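Local coordinates for protein NDP-N-acetyl-D-galactosaminuronic acid dehydrogenase (Methanosarcina mazei Go1, PDB 3G79) that probably oxidises UDP-N-acetyl-D-mannosamine to the corresponding uronic acid, using two molecules of NAD+, as a member of the UDP-glucose/GDP-mannose dehydrogenase family, at residues T268-L273 and I278-L283; Q245-N250 and V323-V328; I21-M26 and V35-A40. All coordinates share one frame; numbering follows the deposited sequence.

Contact 1. Residues T268-L273 and I278-L283; sequences TGVDSL and ITRAVL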
ATOM      1  N   THR A 268       8.090  10.662   6.011  1.00 25.87           N
ATOM      2  CA  THR A 268       9.013  11.171   4.973  1.00 25.66           C
ATOM      3  C   THR A 268      10.217  10.233   4.734  1.00 26.13           C
ATOM      4  O   THR A 268      10.558   9.938   3.580  1.00 25.20           O
ATOM      5  CB  THR A 268       9.337  12.725   5.000  1.00 25.30           C
ATOM      6  OG1 THR A 268      10.748  12.972   4.863  1.00 27.47           O
ATOM      7  CG2 THR A 268       8.821  13.418   6.198  1.00 26.06           C
ATOM      8  N   GLY A 269      10.802   9.709   5.803  1.00 26.94           N
ATOM      9  CA  GLY A 269      11.779   8.635   5.670  1.00 27.94           C
ATOM     10  C   GLY A 269      11.294   7.516   4.768  1.00 29.85           C
ATOM     11  O   GLY A 269      11.914   7.263   3.733  1.00 30.51           O
ATOM     12  N   VAL A 270      10.167   6.875   5.120  1.00 30.59           N
ATOM     13  CA  VAL A 270       9.623   5.775   4.315  1.00 31.93           C
ATOM     14  C   VAL A 270       9.414   6.166   2.839  1.00 34.41           C
ATOM     15  O   VAL A 270       9.769   5.432   1.906  1.00 36.01           O
ATOM     16  CB  VAL A 270       8.249   5.298   4.845  1.00 31.82           C
ATOM     17  CG1 VAL A 270       7.578   4.415   3.839  1.00 16.22           C
ATOM     18  CG2 VAL A 270       8.365   4.540   6.133  1.00 16.75           C
ATOM     19  N   ASP A 271       8.812   7.330   2.648  1.00 34.86           N
ATOM     20  CA  ASP A 271       8.403   7.830   1.360  1.00 34.12           C
ATOM     21  C   ASP A 271       9.586   8.154   0.462  1.00 33.01           C
ATOM     22  O   ASP A 271       9.408   8.451  -0.717  1.00 32.69           O
ATOM     23  CB  ASP A 271       7.515   9.048   1.600  1.00 35.03           C
ATOM     24  CG  ASP A 271       7.037   9.682   0.335  1.00 49.90           C
ATOM     25  OD1 ASP A 271       6.120   9.107  -0.279  1.00 36.69           O
ATOM     26  OD2 ASP A 271       7.569  10.761  -0.031  1.00 35.91           O
ATOM     27  N   SER A 272      10.796   8.068   0.995  1.00 33.15           N
ATOM     28  CA  SER A 272      11.983   8.327   0.176  1.00 34.12           C
ATOM     29  C   SER A 272      12.375   7.129  -0.662  1.00 35.77           C
ATOM     30  O   SER A 272      13.425   7.145  -1.317  1.00 36.67           O
ATOM     31  CB  SER A 272      13.179   8.717   1.028  1.00 34.10           C
ATOM     32  OG  SER A 272      13.902   7.570   1.414  1.00 27.99           O
ATOM     33  N   LEU A 273      11.575   6.070  -0.604  1.00 36.14           N
ATOM     34  CA  LEU A 273      11.745   4.934  -1.503  1.00 36.80           C
ATOM     35  C   LEU A 273      10.823   5.096  -2.713  1.00 36.98           C
ATOM     36  O   LEU A 273       9.582   5.079  -2.585  1.00 36.09           O
ATOM     37  CB  LEU A 273      11.458   3.640  -0.763  1.00 37.49           C
ATOM     38  CG  LEU A 273      12.606   3.288   0.168  1.00 47.34           C
ATOM     39  CD1 LEU A 273      12.098   2.683   1.470  1.00 37.93           C
ATOM     40  CD2 LEU A 273      13.524   2.338  -0.586  1.00 38.24           C
ATOM     41  N   ILE A 278       8.198  -0.346  -6.167  1.00 44.23           N
ATOM     42  CA  ILE A 278       9.021  -0.083  -4.976  1.00 42.34           C
ATOM     43  C   ILE A 278       8.292   0.827  -3.950  1.00 40.44           C
ATOM     44  O   ILE A 278       8.210   0.465  -2.762  1.00 40.70           O
ATOM     45  CB  ILE A 278      10.442   0.443  -5.368  1.00 42.56           C
ATOM     46  CG1 ILE A 278      11.535  -0.625  -5.157  1.00 58.89           C
ATOM     47  CG2 ILE A 278      10.847   1.600  -4.499  1.00 58.25           C
ATOM     48  CD1 ILE A 278      11.634  -1.739  -6.178  1.00 43.34           C
ATOM     49  N   THR A 279       7.750   1.969  -4.399  1.00 38.60           N
ATOM     50  CA  THR A 279       7.027   2.895  -3.502  1.00 38.87           C
ATOM     51  C   THR A 279       6.146   2.154  -2.515  1.00 37.76           C
ATOM     52  O   THR A 279       5.487   1.173  -2.866  1.00 38.22           O
ATOM     53  CB  THR A 279       5.999   3.897  -4.208  1.00 40.02           C
ATOM     54  OG1 THR A 279       6.045   3.817  -5.645  1.00 45.85           O
ATOM     55  CG2 THR A 279       6.177   5.332  -3.702  1.00 45.20           C
ATOM     56  N   ARG A 280       6.114   2.649  -1.289  1.00 36.48           N
ATOM     57  CA  ARG A 280       5.157   2.187  -0.309  1.00 34.79           C
ATOM     58  C   ARG A 280       3.911   3.044  -0.389  1.00 34.14           C
ATOM     59  O   ARG A 280       2.924   2.771   0.272  1.00 33.79           O
ATOM     60  CB  ARG A 280       5.769   2.223   1.088  1.00 33.84           C
ATOM     61  CG  ARG A 280       6.382   0.891   1.476  1.00 28.85           C
ATOM     62  CD  ARG A 280       7.892   0.909   1.661  1.00 33.22           C
ATOM     63  NE  ARG A 280       8.575   0.554   0.447  1.00 26.35           N
ATOM     64  CZ  ARG A 280       9.572  -0.334   0.334  1.00 33.11           C
ATOM     65  NH1 ARG A 280      10.024  -0.988   1.375  1.00 23.67           N
ATOM     66  NH2 ARG A 280      10.102  -0.567  -0.866  1.00 24.68           N
ATOM     67  N   ALA A 281       3.974   4.082  -1.225  1.00 34.80           N
ATOM     68  CA  ALA A 281       2.847   4.984  -1.509  1.00 34.25           C
ATOM     69  C   ALA A 281       2.070   5.400  -0.257  1.00 32.89           C
ATOM     70  O   ALA A 281       0.864   5.282  -0.203  1.00 32.89           O
ATOM     71  CB  ALA A 281       1.927   4.367  -2.550  1.00 34.06           C
ATOM     72  N   VAL A 282       2.805   5.914   0.718  1.00 32.31           N
ATOM     73  CA  VAL A 282       2.315   6.233   2.071  1.00 31.87           C
ATOM     74  C   VAL A 282       1.418   7.477   2.130  1.00 31.76           C
ATOM     75  O   VAL A 282       1.847   8.605   1.822  1.00 31.54           O
ATOM     76  CB  VAL A 282       3.491   6.454   3.054  1.00 30.98           C
ATOM     77  CG1 VAL A 282       2.999   6.576   4.480  1.00 36.06           C
ATOM     78  CG2 VAL A 282       4.452   5.326   2.976  1.00 37.10           C
ATOM     79  N   LEU A 283       0.191   7.262   2.589  1.00 30.95           N
ATOM     80  CA  LEU A 283      -0.764   8.346   2.742  1.00 30.16           C
ATOM     81  C   LEU A 283      -0.537   9.103   4.065  1.00 29.28           C
ATOM     82  O   LEU A 283       0.567   9.093   4.634  1.00 29.40           O
ATOM     83  CB  LEU A 283      -2.193   7.784   2.633  1.00 30.26           C
ATOM     84  CG  LEU A 283      -2.499   7.053   1.294  1.00 44.54           C
ATOM     85  CD1 LEU A 283      -3.888   6.407   1.222  1.00 29.41           C
ATOM     86  CD2 LEU A 283      -2.298   8.010   0.089  1.00 30.34           C
TER

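Contact 2. Residues Q245-N250 and V323-V328; sequences QIAAIN and VLARKV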
ATOM      1  N   GLN A 245      -4.485   1.434   3.103  1.00 27.88           N
ATOM      2  CA  GLN A 245      -3.285   2.287   3.223  1.00 28.59           C
ATOM      3  C   GLN A 245      -3.460   3.348   4.290  1.00 29.39           C
ATOM      4  O   GLN A 245      -2.491   3.796   4.942  1.00 29.30           O
ATOM      5  CB  GLN A 245      -2.691   2.848   1.901  1.00 28.83           C
ATOM      6  CG  GLN A 245      -3.638   3.306   0.856  1.00 36.72           C
ATOM      7  CD  GLN A 245      -3.065   3.424  -0.603  1.00 31.48           C
ATOM      8  OE1 GLN A 245      -3.831   3.220  -1.575  1.00 36.61           O
ATOM      9  NE2 GLN A 245      -1.767   3.760  -0.754  1.00 34.49           N
ATOM     10  N   ILE A 246      -4.715   3.720   4.514  1.00 28.91           N
ATOM     11  CA  ILE A 246      -5.007   4.749   5.479  1.00 26.96           C
ATOM     12  C   ILE A 246      -4.941   4.133   6.854  1.00 26.20           C
ATOM     13  O   ILE A 246      -4.471   4.742   7.808  1.00 27.25           O
ATOM     14  CB  ILE A 246      -6.377   5.348   5.228  1.00 26.36           C
ATOM     15  CG1 ILE A 246      -6.315   6.349   4.071  1.00 21.04           C
ATOM     16  CG2 ILE A 246      -6.971   6.022   6.544  1.00 20.72           C
ATOM     17  CD1 ILE A 246      -7.736   6.691   3.535  1.00 24.62           C
ATOM     18  N   ALA A 247      -5.443   2.926   6.978  1.00 25.51           N
ATOM     19  CA  ALA A 247      -5.419   2.319   8.265  1.00 25.88           C
ATOM     20  C   ALA A 247      -3.963   2.046   8.637  1.00 26.03           C
ATOM     21  O   ALA A 247      -3.609   2.231   9.800  1.00 25.38           O
ATOM     22  CB  ALA A 247      -6.278   1.077   8.322  1.00 26.40           C
ATOM     23  N   ALA A 248      -3.132   1.717   7.637  1.00 26.62           N
ATOM     24  CA  ALA A 248      -1.665   1.567   7.815  1.00 27.16           C
ATOM     25  C   ALA A 248      -0.950   2.721   8.474  1.00 26.98           C
ATOM     26  O   ALA A 248      -0.205   2.462   9.451  1.00 27.41           O
ATOM     27  CB  ALA A 248      -0.946   1.234   6.497  1.00 27.26           C
ATOM     28  N   ILE A 249      -1.101   3.959   7.957  1.00 25.70           N
ATOM     29  CA  ILE A 249      -0.340   5.044   8.581  1.00 26.86           C
ATOM     30  C   ILE A 249      -0.997   5.414   9.896  1.00 26.67           C
ATOM     31  O   ILE A 249      -0.291   5.782  10.838  1.00 26.53           O
ATOM     32  CB  ILE A 249      -0.196   6.406   7.804  1.00 28.53           C
ATOM     33  CG1 ILE A 249      -1.003   6.412   6.555  1.00 24.50           C
ATOM     34  CG2 ILE A 249       1.303   6.959   7.751  1.00 23.52           C
ATOM     35  CD1 ILE A 249      -2.423   6.708   6.875  1.00 29.91           C
ATOM     36  N   ASN A 250      -2.335   5.376   9.924  1.00 25.92           N
ATOM     37  CA  ASN A 250      -3.071   5.737  11.118  1.00 25.18           C
ATOM     38  C   ASN A 250      -2.500   4.893  12.218  1.00 25.02           C
ATOM     39  O   ASN A 250      -2.185   5.392  13.279  1.00 24.96           O
ATOM     40  CB  ASN A 250      -4.581   5.480  10.963  1.00 23.81           C
ATOM     41  CG  ASN A 250      -5.298   6.644  10.299  1.00 28.35           C
ATOM     42  OD1 ASN A 250      -4.783   7.765  10.254  1.00 24.72           O
ATOM     43  ND2 ASN A 250      -6.507   6.396   9.800  1.00 23.76           N
ATOM     44  N   VAL A 323     -11.046  -6.175   6.985  1.00 31.76           N
ATOM     45  CA  VAL A 323     -12.024  -6.010   8.070  1.00 32.01           C
ATOM     46  C   VAL A 323     -11.347  -5.263   9.221  1.00 32.63           C
ATOM     47  O   VAL A 323     -11.941  -4.363   9.824  1.00 33.53           O
ATOM     48  CB  VAL A 323     -12.596  -7.373   8.495  1.00 32.54           C
ATOM     49  CG1 VAL A 323     -13.355  -7.303   9.869  1.00 27.48           C
ATOM     50  CG2 VAL A 323     -13.489  -7.942   7.387  1.00 26.84           C
ATOM     51  N   LEU A 324     -10.069  -5.577   9.463  1.00 32.02           N
ATOM     52  CA  LEU A 324      -9.345  -4.943  10.521  1.00 31.30           C
ATOM     53  C   LEU A 324      -8.761  -3.605  10.122  1.00 31.12           C
ATOM     54  O   LEU A 324      -8.518  -2.744  10.977  1.00 32.27           O
ATOM     55  CB  LEU A 324      -8.374  -5.925  11.161  1.00 33.04           C
ATOM     56  CG  LEU A 324      -6.909  -5.571  11.332  1.00 44.64           C
ATOM     57  CD1 LEU A 324      -6.354  -5.931  12.721  1.00 34.88           C
ATOM     58  CD2 LEU A 324      -6.233  -6.363  10.255  1.00 34.78           C
ATOM     59  N   ALA A 325      -8.633  -3.356   8.831  1.00 30.36           N
ATOM     60  CA  ALA A 325      -8.484  -1.950   8.393  1.00 30.88           C
ATOM     61  C   ALA A 325      -9.704  -1.073   8.754  1.00 32.22           C
ATOM     62  O   ALA A 325      -9.558   0.066   9.239  1.00 32.22           O
ATOM     63  CB  ALA A 325      -8.230  -1.869   6.926  1.00 30.25           C
ATOM     64  N   ARG A 326     -10.904  -1.588   8.501  1.00 33.15           N
ATOM     65  CA  ARG A 326     -12.118  -0.838   8.855  1.00 33.62           C
ATOM     66  C   ARG A 326     -12.140  -0.472  10.351  1.00 34.46           C
ATOM     67  O   ARG A 326     -12.617   0.601  10.726  1.00 34.78           O
ATOM     68  CB  ARG A 326     -13.392  -1.607   8.461  1.00 32.26           C
ATOM     69  CG  ARG A 326     -13.734  -1.609   6.951  1.00 37.20           C
ATOM     70  CD  ARG A 326     -13.716  -0.200   6.318  1.00 30.49           C
ATOM     71  NE  ARG A 326     -14.319   0.776   7.212  1.00 38.36           N
ATOM     72  CZ  ARG A 326     -13.927   2.026   7.348  1.00 29.65           C
ATOM     73  NH1 ARG A 326     -12.928   2.555   6.631  1.00 39.13           N
ATOM     74  NH2 ARG A 326     -14.572   2.781   8.196  1.00 40.20           N
ATOM     75  N   LYS A 327     -11.588  -1.331  11.206  1.00 34.04           N
ATOM     76  CA  LYS A 327     -11.677  -1.055  12.640  1.00 33.32           C
ATOM     77  C   LYS A 327     -10.641  -0.033  13.119  1.00 32.00           C
ATOM     78  O   LYS A 327     -10.917   0.750  14.051  1.00 31.97           O
ATOM     79  CB  LYS A 327     -11.573  -2.322  13.457  1.00 34.26           C
ATOM     80  CG  LYS A 327     -12.760  -3.259  13.373  1.00 40.63           C
ATOM     81  CD  LYS A 327     -12.306  -4.575  14.045  1.00 37.07           C
ATOM     82  CE  LYS A 327     -13.329  -5.704  13.981  1.00 42.02           C
ATOM     83  NZ  LYS A 327     -12.580  -6.951  14.233  1.00 37.58           N
ATOM     84  N   VAL A 328      -9.448  -0.058  12.512  1.00 30.33           N
ATOM     85  CA  VAL A 328      -8.395   0.913  12.818  1.00 27.80           C
ATOM     86  C   VAL A 328      -8.991   2.288  12.478  1.00 27.79           C
ATOM     87  O   VAL A 328      -9.191   3.141  13.359  1.00 27.95           O
ATOM     88  CB  VAL A 328      -7.073   0.579  12.078  1.00 26.85           C
ATOM     89  CG1 VAL A 328      -6.076   1.711  12.135  1.00 28.75           C
ATOM     90  CG2 VAL A 328      -6.440  -0.639  12.679  1.00 28.74           C
TER

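Contact 3. Residues I21-M26 and V35-A40; sequences IGVLGM and VLFADA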
ATOM      1  N   ILE A  21     -27.165   2.493 -30.494  1.00 26.29           N
ATOM      2  CA  ILE A  21     -26.862   2.379 -29.084  1.00 25.97           C
ATOM      3  C   ILE A  21     -27.977   3.056 -28.301  1.00 25.14           C
ATOM      4  O   ILE A  21     -28.567   3.990 -28.769  1.00 26.05           O
ATOM      5  CB  ILE A  21     -25.490   3.063 -28.794  1.00 25.85           C
ATOM      6  CG1 ILE A  21     -24.385   2.278 -29.507  1.00 14.91           C
ATOM      7  CG2 ILE A  21     -25.209   3.177 -27.292  1.00 14.93           C
ATOM      8  CD1 ILE A  21     -23.014   2.940 -29.427  1.00 26.47           C
ATOM      9  N   GLY A  22     -28.253   2.593 -27.103  1.00 24.27           N
ATOM     10  CA  GLY A  22     -29.283   3.221 -26.290  1.00 24.40           C
ATOM     11  C   GLY A  22     -28.666   3.496 -24.946  1.00 23.91           C
ATOM     12  O   GLY A  22     -27.834   2.715 -24.481  1.00 23.41           O
ATOM     13  N   VAL A  23     -29.002   4.636 -24.350  1.00 23.38           N
ATOM     14  CA  VAL A  23     -28.643   4.843 -22.934  1.00 22.81           C
ATOM     15  C   VAL A  23     -29.880   5.080 -22.085  1.00 22.40           C
ATOM     16  O   VAL A  23     -30.764   5.866 -22.466  1.00 22.18           O
ATOM     17  CB  VAL A  23     -27.632   5.958 -22.769  1.00 22.06           C
ATOM     18  CG1 VAL A  23     -27.280   6.125 -21.337  1.00 28.30           C
ATOM     19  CG2 VAL A  23     -26.372   5.626 -23.571  1.00 28.94           C
ATOM     20  N   LEU A  24     -29.974   4.346 -20.986  1.00 22.59           N
ATOM     21  CA  LEU A  24     -31.043   4.543 -20.022  1.00 23.64           C
ATOM     22  C   LEU A  24     -30.468   5.259 -18.825  1.00 24.90           C
ATOM     23  O   LEU A  24     -29.451   4.805 -18.254  1.00 25.17           O
ATOM     24  CB  LEU A  24     -31.615   3.212 -19.542  1.00 23.38           C
ATOM     25  CG  LEU A  24     -32.733   2.499 -20.284  1.00 38.66           C
ATOM     26  CD1 LEU A  24     -32.166   1.677 -21.380  1.00 23.31           C
ATOM     27  CD2 LEU A  24     -33.472   1.620 -19.318  1.00 23.60           C
ATOM     28  N   GLY A  25     -31.119   6.353 -18.421  1.00 25.03           N
ATOM     29  CA  GLY A  25     -30.634   7.121 -17.262  1.00 25.48           C
ATOM     30  C   GLY A  25     -30.110   8.479 -17.700  1.00 27.23           C
ATOM     31  O   GLY A  25     -28.870   8.700 -17.822  1.00 26.32           O
ATOM     32  N   MET A  26     -31.046   9.401 -17.940  1.00 27.74           N
ATOM     33  CA  MET A  26     -30.642  10.726 -18.366  1.00 28.35           C
ATOM     34  C   MET A  26     -30.181  11.619 -17.180  1.00 31.27           C
ATOM     35  O   MET A  26     -30.770  12.657 -16.883  1.00 30.88           O
ATOM     36  CB  MET A  26     -31.703  11.357 -19.269  1.00 25.73           C
ATOM     37  CG  MET A  26     -31.849  10.653 -20.636  1.00 26.98           C
ATOM     38  SD  MET A  26     -30.333  10.464 -21.655  1.00 22.61           S
ATOM     39  CE  MET A  26     -30.675  11.591 -22.879  1.00 26.60           C
ATOM     40  N   VAL A  35     -23.955  10.890 -25.114  1.00 31.13           N
ATOM     41  CA  VAL A  35     -23.733  11.962 -26.053  1.00 32.31           C
ATOM     42  C   VAL A  35     -22.319  11.841 -26.628  1.00 33.05           C
ATOM     43  O   VAL A  35     -22.059  12.257 -27.764  1.00 33.58           O
ATOM     44  CB  VAL A  35     -24.124  13.281 -25.354  1.00 32.95           C
ATOM     45  CG1 VAL A  35     -23.170  14.370 -25.599  1.00 29.98           C
ATOM     46  CG2 VAL A  35     -25.592  13.639 -25.673  1.00 27.97           C
ATOM     47  N   LEU A  36     -21.436  11.184 -25.867  1.00 32.49           N
ATOM     48  CA  LEU A  36     -20.123  10.827 -26.353  1.00 32.03           C
ATOM     49  C   LEU A  36     -20.233   9.722 -27.417  1.00 31.09           C
ATOM     50  O   LEU A  36     -19.605   9.818 -28.487  1.00 31.50           O
ATOM     51  CB  LEU A  36     -19.253  10.370 -25.181  1.00 33.10           C
ATOM     52  CG  LEU A  36     -18.160  11.229 -24.536  1.00 30.57           C
ATOM     53  CD1 LEU A  36     -18.083  12.626 -25.071  1.00 33.63           C
ATOM     54  CD2 LEU A  36     -18.338  11.253 -23.038  1.00 33.39           C
ATOM     55  N   PHE A  37     -21.049   8.699 -27.136  1.00 28.90           N
ATOM     56  CA  PHE A  37     -21.331   7.650 -28.114  1.00 27.79           C
ATOM     57  C   PHE A  37     -21.838   8.270 -29.419  1.00 28.14           C
ATOM     58  O   PHE A  37     -21.376   7.902 -30.491  1.00 29.36           O
ATOM     59  CB  PHE A  37     -22.429   6.703 -27.624  1.00 26.92           C
ATOM     60  CG  PHE A  37     -22.016   5.744 -26.535  1.00 29.35           C
ATOM     61  CD1 PHE A  37     -20.793   5.063 -26.589  1.00 25.21           C
ATOM     62  CD2 PHE A  37     -22.910   5.463 -25.484  1.00 25.10           C
ATOM     63  CE1 PHE A  37     -20.446   4.151 -25.571  1.00 29.50           C
ATOM     64  CE2 PHE A  37     -22.586   4.552 -24.478  1.00 29.28           C
ATOM     65  CZ  PHE A  37     -21.338   3.904 -24.507  1.00 24.96           C
ATOM     66  N   ALA A  38     -22.778   9.215 -29.329  1.00 26.99           N
ATOM     67  CA  ALA A  38     -23.402   9.743 -30.533  1.00 27.19           C
ATOM     68  C   ALA A  38     -22.411  10.594 -31.374  1.00 28.54           C
ATOM     69  O   ALA A  38     -22.521  10.671 -32.595  1.00 26.83           O
ATOM     70  CB  ALA A  38     -24.722  10.513 -30.199  1.00 26.40           C
ATOM     71  N   ASP A  39     -21.417  11.187 -30.715  1.00 30.96           N
ATOM     72  CA  ASP A  39     -20.392  11.972 -31.422  1.00 32.10           C
ATOM     73  C   ASP A  39     -19.342  11.084 -32.103  1.00 32.93           C
ATOM     74  O   ASP A  39     -18.632  11.537 -32.972  1.00 32.99           O
ATOM     75  CB  ASP A  39     -19.685  12.960 -30.463  1.00 31.81           C
ATOM     76  CG  ASP A  39     -18.826  13.972 -31.207  1.00 51.74           C
ATOM     77  OD1 ASP A  39     -17.645  14.182 -30.793  1.00 32.79           O
ATOM     78  OD2 ASP A  39     -19.328  14.532 -32.231  1.00 31.41           O
ATOM     79  N   ALA A  40     -19.228   9.822 -31.690  1.00 32.95           N
ATOM     80  CA  ALA A  40     -18.225   8.976 -32.266  1.00 32.60           C
ATOM     81  C   ALA A  40     -18.642   8.679 -33.691  1.00 33.02           C
ATOM     82  O   ALA A  40     -19.694   8.109 -33.906  1.00 33.66           O
ATOM     83  CB  ALA A  40     -18.074   7.698 -31.449  1.00 32.65           C
TER

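Contact 1. Residues T268-L273 and I278-L283
The carbonyl O of Ile278 is gripped twice by the side chain of Arg280, whose guanidinium also lies against Leu273 across the contact. Arg280 NH2 makes the shorter and straighter bond, 2.9 Å to Ile278 O with an angle of 148° at the hydrogen. Arg280 NE reaches the same oxygen at 3.2 Å, more bent at 136°. Bends at chi2 (115°) and chi3 turn the arginine back onto its own segment, and both nitrogens reach the oxygen from one face of the carbonyl plane. Leu273 CD1 sits over the centre of one guanidinium face, 4.1 Å from Arg280 CZ; an apolar methyl thus lies over the guanidinium, while NE and NH2 bond to Ile278 O roughly in its plane, NH2 slightly tilted.

In the central domain of the dehydrogenase the chain reverses here: helix 263-271 ends, a short loop runs out, and residues 278-283 return beside it. At the helix end, Gly269 O takes both Ser272 N and Ser272 OG. Further along, Thr279 CA makes a 3.5 Å C-H...O contact with Leu273 O. Val270 CG1 packs closely on Val282 CG2 at 3.4 Å and also touches Arg280 CB at 4.0 Å, the valine crossing both side chains at about a right angle.

With a leucine in place of Arg280, Ile278 O would probably lose both donors and Glu238 O of the second subunit its bond from NH1. Thr279 O in turn bonds Gln245 NE2 of that subunit, and Arg267 reaches Val282 O and Leu283 O from helix 263-271.

Contact 2. Residues Q245-N250 and V323-V328
Ala247 and Ala325 meet where the two helices come together, their CB atoms 3.8 Å apart and their CA atoms 5.3 Å. The methyl of Ala247 also rests on the opposing backbone, its CB 3.6 Å from Ala325 O. Beside this pair, Val328 CG1 leans over the other helix, 3.4 Å from Ala247 O and 3.9 Å from Ala247 CB; chi1 of 168° puts CG1 anti to the backbone N and so delivers this branch to the neighbouring helix. Asn250 joins through its CB alone, 4.2 Å from Val328 CG1.

With only methyls at Ala247 and Ala325, the axes of the two segments can approach to 8.5 Å, at an angle of 53° between their directions. The first helix, 228-258, directly follows the last strand of the NAD-binding domain's sheet, and the second, 321-345, leads toward the first strand of the UDP-binding domain, so the crossing lies in the helical middle of the enzyme.

Polar groups hold the contact from outside. The amide of Asn250 is fixed at both ends: OD1 accepts from Gly286 N, and ND2 is bonded to Asn329 OD1. Arg326 forms salt bridges with Asp243, on the first helix, and with Asp330, on its own helix, tying the pair together beside the apolar patch. From the second subunit, Tyr314 packs on Val328, and the hydroxyl of Tyr322 is hydrogen-bonded to Ala248 O.

Contact 3. Residues I21-M26 and V35-A40
Apolar packing carries this contact, and all of it falls on the ring of Phe37. Ile21 brings two branches to it: CG2, anti to the backbone N, lies 3.7 Å from Phe37 CD2 in an oblique approach, while the CD1 methyl of Ile21 comes within 4.1 Å of Phe37 CG. Two residues further along the strand, Val23 meets the ring at its edge, near the ring plane, with CG2 at 4.0 Å from both CD2 and CE2 of Phe37. With CG anti to the carbonyl carbon (chi1 -74°), the phenylalanine sends its ring across to the strand, and the Phe37 side chain crosses those of Ile21 and Val23 at about a right angle. Val46 on strand 45-49 and Val217 from a loop also pack on the Phe37 side chain.

Backbone bonding is the second kind of interaction, and it places the strand in its sheet. Ile21 and Val23 bond to Leu47 on one neighbouring strand, Gly22 to Ala104 and Thr106 on another.

After the strand the backbone turns at Gly25, with angles that would jam a CB against Leu24 O. This appears to be the GxGxxG turn of a Rossmann beta-alpha-beta unit, leading into helix 30-39; such turns lie against the dinucleotide, consistent with NAD binding by this domain.

Between these two segments the fit rests on the shape and burial of three apolar side chains, with no polar bond to set direction.

Overall arrangement
Along the chain contact 3 closes first, in the NAD-binding domain, and contact 1 follows, nested inside the loop that contact 2 closes. Contacts 1 and 2 are neighbours in the helical middle, with centres 17 Å apart: helix 228-258 carries one side of contact 2 and is followed by helix 263-271, which carries one side of contact 1. They touch through Leu283 and Val282, packed on Gln245 and Ile249, and both reach the second subunit. Contact 3 stands apart, about 42 Å from contact 1 and 40 Å from contact 2 between centres. It thus packs the inside of the cofactor-binding domain, whereas contacts 1 and 2 lie where the central helical region meets the second subunit.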